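PDB 7OSK: arabinogalactan endo-1,4-beta-galactosidase from Ignisphaera aggregans, which probably hydrolyses the beta-1,4-galactosidic linkages of arabinogalactan, through the glycosyl hydrolase family 53 domain held by this chain. Local coordinates for residues A142-W153 and N190-D200. Numbering follows the deposited sequence.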
loop_
_atom_site.group_PDB
_atom_site.type_symbol
_atom_site.label_atom_id
_atom_site.label_comp_id
_atom_site.label_asym_id
_atom_site.label_seq_id
_atom_site.Cartn_x
_atom_site.Cartn_y
_atom_site.Cartn_z
ATOM N N ALA A 142 -8.519 4.096 -6.338
ATOM C CA ALA A 142 -9.659 3.791 -5.486
ATOM C C ALA A 142 -9.337 4.093 -4.025
ATOM O O ALA A 142 -8.272 3.735 -3.521
ATOM C CB ALA A 142 -10.074 2.338 -5.648
ATOM N N ASP A 143 -10.267 4.772 -3.362
ATOM C CA ASP A 143 -10.154 5.087 -1.945
ATOM C C ASP A 143 -11.573 5.347 -1.434
ATOM O O ASP A 143 -12.526 5.200 -2.197
ATOM C CB ASP A 143 -9.223 6.282 -1.734
ATOM C CG ASP A 143 -9.682 7.514 -2.472
ATOM O OD1 ASP A 143 -10.691 8.118 -2.054
ATOM O OD2 ASP A 143 -9.025 7.882 -3.469
ATOM N N PRO A 144 -11.736 5.719 -0.152
ATOM C CA PRO A 144 -13.109 5.874 0.348
ATOM C C PRO A 144 -13.914 7.012 -0.279
ATOM O O PRO A 144 -15.055 7.207 0.136
ATOM C CB PRO A 144 -12.902 6.137 1.843
ATOM C CG PRO A 144 -11.602 5.494 2.158
ATOM C CD PRO A 144 -10.758 5.746 0.950
ATOM N N SER A 145 -13.350 7.737 -1.243
ATOM C CA SER A 145 -14.073 8.820 -1.912
ATOM C C SER A 145 -14.409 8.454 -3.359
ATOM O O SER A 145 -15.271 9.075 -3.979
ATOM C CB SER A 145 -13.258 10.114 -1.872
ATOM O OG SER A 145 -12.107 10.024 -2.693
ATOM N N LYS A 146 -13.725 7.444 -3.889
ATOM C CA LYS A 146 -13.987 6.962 -5.242
ATOM C C LYS A 146 -13.710 5.465 -5.333
ATOM O O LYS A 146 -12.620 5.010 -5.005
ATOM C CB LYS A 146 -13.141 7.731 -6.266
ATOM C CG LYS A 146 -11.635 7.699 -6.008
ATOM C CD LYS A 146 -10.936 8.878 -6.674
ATOM C CE LYS A 146 -9.425 8.808 -6.503
ATOM N NZ LYS A 146 -8.700 9.778 -7.381
ATOM N N GLN A 147 -14.718 4.710 -5.758
ATOM C CA GLN A 147 -14.593 3.266 -5.939
ATOM C C GLN A 147 -15.251 2.860 -7.251
ATOM O O GLN A 147 -16.232 2.116 -7.262
ATOM C CB GLN A 147 -15.230 2.509 -4.769
ATOM C CG GLN A 147 -14.519 2.689 -3.432
ATOM C CD GLN A 147 -13.294 1.799 -3.280
ATOM O OE1 GLN A 147 -13.102 0.846 -4.036
ATOM N NE2 GLN A 147 -12.459 2.109 -2.295
ATOM N N SER A 148 -14.710 3.358 -8.357
ATOM C CA SER A 148 -15.305 3.131 -9.667
ATOM C C SER A 148 -15.226 1.668 -10.082
ATOM O O SER A 148 -14.151 1.063 -10.060
ATOM C CB SER A 148 -14.618 3.996 -10.725
ATOM O OG SER A 148 -14.811 5.374 -10.462
ATOM N N LYS A 149 -16.368 1.098 -10.456
ATOM C CA LYS A 149 -16.377 -0.222 -11.072
ATOM C C LYS A 149 -15.618 -0.129 -12.387
ATOM O O LYS A 149 -15.772 0.854 -13.111
ATOM C CB LYS A 149 -17.805 -0.720 -11.310
ATOM C CG LYS A 149 -18.614 -0.918 -10.041
ATOM C CD LYS A 149 -19.956 -1.588 -10.313
ATOM C CE LYS A 149 -20.901 -0.695 -11.101
ATOM N NZ LYS A 149 -22.235 -1.331 -11.284
ATOM N N PRO A 150 -14.786 -1.138 -12.699
ATOM C CA PRO A 150 -14.074 -1.119 -13.982
ATOM C C PRO A 150 -15.023 -0.915 -15.165
ATOM O O PRO A 150 -16.207 -1.234 -15.053
ATOM C CB PRO A 150 -13.406 -2.497 -14.030
ATOM C CG PRO A 150 -13.214 -2.863 -12.597
ATOM C CD PRO A 150 -14.389 -2.288 -11.865
ATOM N N LYS A 151 -14.506 -0.377 -16.266
ATOM C CA LYS A 151 -15.329 -0.009 -17.417
ATOM C C LYS A 151 -16.207 -1.151 -17.917
ATOM O O LYS A 151 -17.337 -0.925 -18.351
ATOM C CB LYS A 151 -14.442 0.482 -18.563
ATOM C CG LYS A 151 -13.809 1.843 -18.317
ATOM C CD LYS A 151 -12.858 2.228 -19.438
ATOM C CE LYS A 151 -11.442 1.734 -19.190
ATOM N NZ LYS A 151 -11.286 0.254 -19.239
ATOM N N ALA A 152 -15.688 -2.373 -17.847
ATOM C CA ALA A 152 -16.399 -3.535 -18.371
ATOM C C ALA A 152 -17.365 -4.125 -17.346
ATOM O O ALA A 152 -18.186 -4.977 -17.682
ATOM C CB ALA A 152 -15.408 -4.590 -18.824
ATOM N N TRP A 153 -17.260 -3.671 -16.100
ATOM C CA TRP A 153 -18.126 -4.147 -15.020
ATOM C C TRP A 153 -19.247 -3.151 -14.720
ATOM O O TRP A 153 -20.140 -3.433 -13.923
ATOM C CB TRP A 153 -17.310 -4.392 -13.747
ATOM C CG TRP A 153 -16.250 -5.449 -13.876
ATOM C CD1 TRP A 153 -15.877 -6.106 -15.011
ATOM C CD2 TRP A 153 -15.424 -5.968 -12.823
ATOM N NE1 TRP A 153 -14.872 -7.000 -14.732
ATOM C CE2 TRP A 153 -14.576 -6.936 -13.397
ATOM C CE3 TRP A 153 -15.320 -5.711 -11.453
ATOM C CZ2 TRP A 153 -13.638 -7.646 -12.650
ATOM C CZ3 TRP A 153 -14.388 -6.415 -10.714
ATOM C CH2 TRP A 153 -13.560 -7.371 -11.314
ATOM N N ASN A 190 -9.023 -1.493 -1.975
ATOM C CA ASN A 190 -8.139 -0.526 -1.327
ATOM C C ASN A 190 -8.922 0.493 -0.514
ATOM O O ASN A 190 -9.707 1.267 -1.064
ATOM C CB ASN A 190 -7.270 0.204 -2.353
ATOM C CG ASN A 190 -6.131 0.973 -1.704
ATOM O OD1 ASN A 190 -5.187 0.377 -1.186
ATOM N ND2 ASN A 190 -6.215 2.300 -1.726
ATOM N N GLU A 191 -8.681 0.493 0.794
ATOM C CA GLU A 191 -9.373 1.380 1.720
ATOM C C GLU A 191 -10.883 1.306 1.499
ATOM O O GLU A 191 -11.518 2.273 1.074
ATOM C CB GLU A 191 -8.864 2.814 1.560
ATOM C CG GLU A 191 -7.383 2.964 1.871
ATOM C CD GLU A 191 -6.885 4.387 1.717
ATOM O OE1 GLU A 191 -7.707 5.288 1.455
ATOM O OE2 GLU A 191 -5.665 4.605 1.865
ATOM N N ILE A 192 -11.443 0.139 1.799
ATOM C CA ILE A 192 -12.842 -0.159 1.509
ATOM C C ILE A 192 -13.760 0.261 2.660
ATOM O O ILE A 192 -14.721 -0.433 2.984
ATOM C CB ILE A 192 -13.029 -1.665 1.216
ATOM C CG1 ILE A 192 -12.368 -2.511 2.307
ATOM C CG2 ILE A 192 -12.418 -2.018 -0.129
ATOM C CD1 ILE A 192 -13.026 -3.853 2.521
ATOM N N ASN A 193 -13.455 1.404 3.268
ATOM C CA ASN A 193 -14.262 1.941 4.360
ATOM C C ASN A 193 -15.731 2.064 3.968
ATOM O O ASN A 193 -16.616 1.549 4.654
ATOM C CB ASN A 193 -13.730 3.312 4.794
ATOM C CG ASN A 193 -12.290 3.258 5.274
ATOM O OD1 ASN A 193 -11.458 2.555 4.699
ATOM N ND2 ASN A 193 -11.992 4.002 6.337
ATOM N N ASN A 194 -15.975 2.743 2.853
ATOM C CA ASN A 194 -17.324 2.943 2.342
ATOM C C ASN A 194 -17.657 1.889 1.297
ATOM O O ASN A 194 -18.495 2.104 0.419
ATOM C CB ASN A 194 -17.459 4.347 1.755
ATOM C CG ASN A 194 -17.164 5.428 2.774
ATOM O OD1 ASN A 194 -17.463 5.276 3.956
ATOM N ND2 ASN A 194 -16.565 6.523 2.323
ATOM N N GLY A 195 -16.990 0.743 1.401
ATOM C CA GLY A 195 -17.172 -0.338 0.455
ATOM C C GLY A 195 -16.357 -0.127 -0.805
ATOM O O GLY A 195 -15.499 0.755 -0.864
ATOM N N PHE A 196 -16.632 -0.947 -1.814
ATOM C CA PHE A 196 -15.965 -0.863 -3.111
ATOM C C PHE A 196 -16.958 -1.222 -4.205
ATOM O O PHE A 196 -18.046 -1.715 -3.917
ATOM C CB PHE A 196 -14.725 -1.778 -3.185
ATOM C CG PHE A 196 -15.029 -3.268 -3.181
ATOM C CD1 PHE A 196 -16.101 -3.794 -2.470
ATOM C CD2 PHE A 196 -14.217 -4.146 -3.890
ATOM C CE1 PHE A 196 -16.357 -5.160 -2.472
ATOM C CE2 PHE A 196 -14.472 -5.512 -3.894
ATOM C CZ PHE A 196 -15.540 -6.018 -3.186
ATOM N N LEU A 197 -16.581 -0.968 -5.455
ATOM C CA LEU A 197 -17.437 -1.266 -6.599
ATOM C C LEU A 197 -18.794 -0.573 -6.477
ATOM O O LEU A 197 -19.837 -1.229 -6.484
ATOM C CB LEU A 197 -17.630 -2.780 -6.738
ATOM C CG LEU A 197 -16.391 -3.579 -7.143
ATOM C CD1 LEU A 197 -16.655 -5.066 -6.992
ATOM C CD2 LEU A 197 -15.993 -3.248 -8.568
ATOM N N TRP A 198 -18.776 0.752 -6.366
ATOM C CA TRP A 198 -20.000 1.521 -6.169
ATOM C C TRP A 198 -20.914 1.478 -7.394
ATOM O O TRP A 198 -20.433 1.396 -8.525
ATOM C CB TRP A 198 -19.672 2.977 -5.839
ATOM C CG TRP A 198 -19.002 3.163 -4.516
ATOM C CD1 TRP A 198 -18.929 2.258 -3.502
ATOM C CD2 TRP A 198 -18.305 4.329 -4.064
ATOM N NE1 TRP A 198 -18.233 2.787 -2.441
ATOM C CE2 TRP A 198 -17.838 4.059 -2.763
ATOM C CE3 TRP A 198 -18.031 5.575 -4.633
ATOM C CZ2 TRP A 198 -17.112 4.986 -2.024
ATOM C CZ3 TRP A 198 -17.312 6.495 -3.896
ATOM C CH2 TRP A 198 -16.860 6.195 -2.606
ATOM N N PRO A 199 -22.239 1.538 -7.177
ATOM C CA PRO A 199 -22.922 1.578 -5.878
ATOM C C PRO A 199 -23.247 0.190 -5.322
ATOM O O PRO A 199 -23.675 0.086 -4.173
ATOM C CB PRO A 199 -24.204 2.347 -6.193
ATOM C CG PRO A 199 -24.512 1.976 -7.600
ATOM C CD PRO A 199 -23.189 1.733 -8.289
ATOM N N ASP A 200 -23.033 -0.855 -6.121
ATOM C CA ASP A 200 -23.466 -2.209 -5.765
ATOM C C ASP A 200 -22.838 -2.749 -4.478
ATOM O O ASP A 200 -23.441 -3.578 -3.791
ATOM C CB ASP A 200 -23.161 -3.171 -6.913
ATOM C CG ASP A 200 -24.069 -2.957 -8.110
ATOM O OD1 ASP A 200 -24.272 -1.786 -8.501
ATOM O OD2 ASP A 200 -24.589 -3.957 -8.653
HETATM O O HOH W 1 -10.842 -0.916 -4.015
HETATM O O HOH W 2 -13.718 -0.448 -6.280
HETATM O O HOH W 3 -14.242 2.632 0.405
HETATM O O HOH W 4 -18.375 2.998 -10.823
#
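Gln147 reaches across to residues 190-200 and has both ends of its amide occupied. Its chain bends about CB-CG (chi2 -81°), which lets NE2 give a hydrogen bond to Asn190 O at 3.1 Å; that oxygen lies 3° from the amide plane. NE2 also makes a weak bond to Asp143 O. On the other end, OE1 of Gln147 accepts from a water at 2.9 Å that in turn accepts a hydrogen bond from Asn190 N, and from a second water bound by Leu197 N. A third water donates to Glu191 O and Gly195 O, satisfying two backbone carbonyls near the amide. Gln147 O accepts from Trp198 N at 3.0 Å.

These two loops follow the third and fourth strands of an eight-stranded parallel TIM barrel, 130-135 and 185-188, with the Asn190-Glu191 pair placed as in clan GH-A enzymes. Asn190 ND2 bonds Ala142 O at 3.1 Å, while its OD1 receives weak bonds from Arg92 and His232; Glu191 OE2 pairs with Ser261 OG.

Gln147 CB sits over the face of Trp198, 3.6 Å from the five-membered-ring centroid and 8° off its normal, a CH-pi contact. The indole NE1 of Trp198 turns back to Asn194 O at 3.0 Å, from above the carbonyl plane, and Pro144 O lies at the ring edge. Replacing Trp198 by an alanine is likely to leave Asn194 O without this donor and Gln147 CB without its aromatic floor. Asn194 ND2 in turn uses a lone pair of Pro144 O at 2.7 Å, in the carbonyl plane. Farther along, Lys149 runs its methylenes past Trp198 O; NZ bonds Ala154 O and forms a weak salt bridge, 3.5 Å from Lys149 NZ to Asp200 OD1.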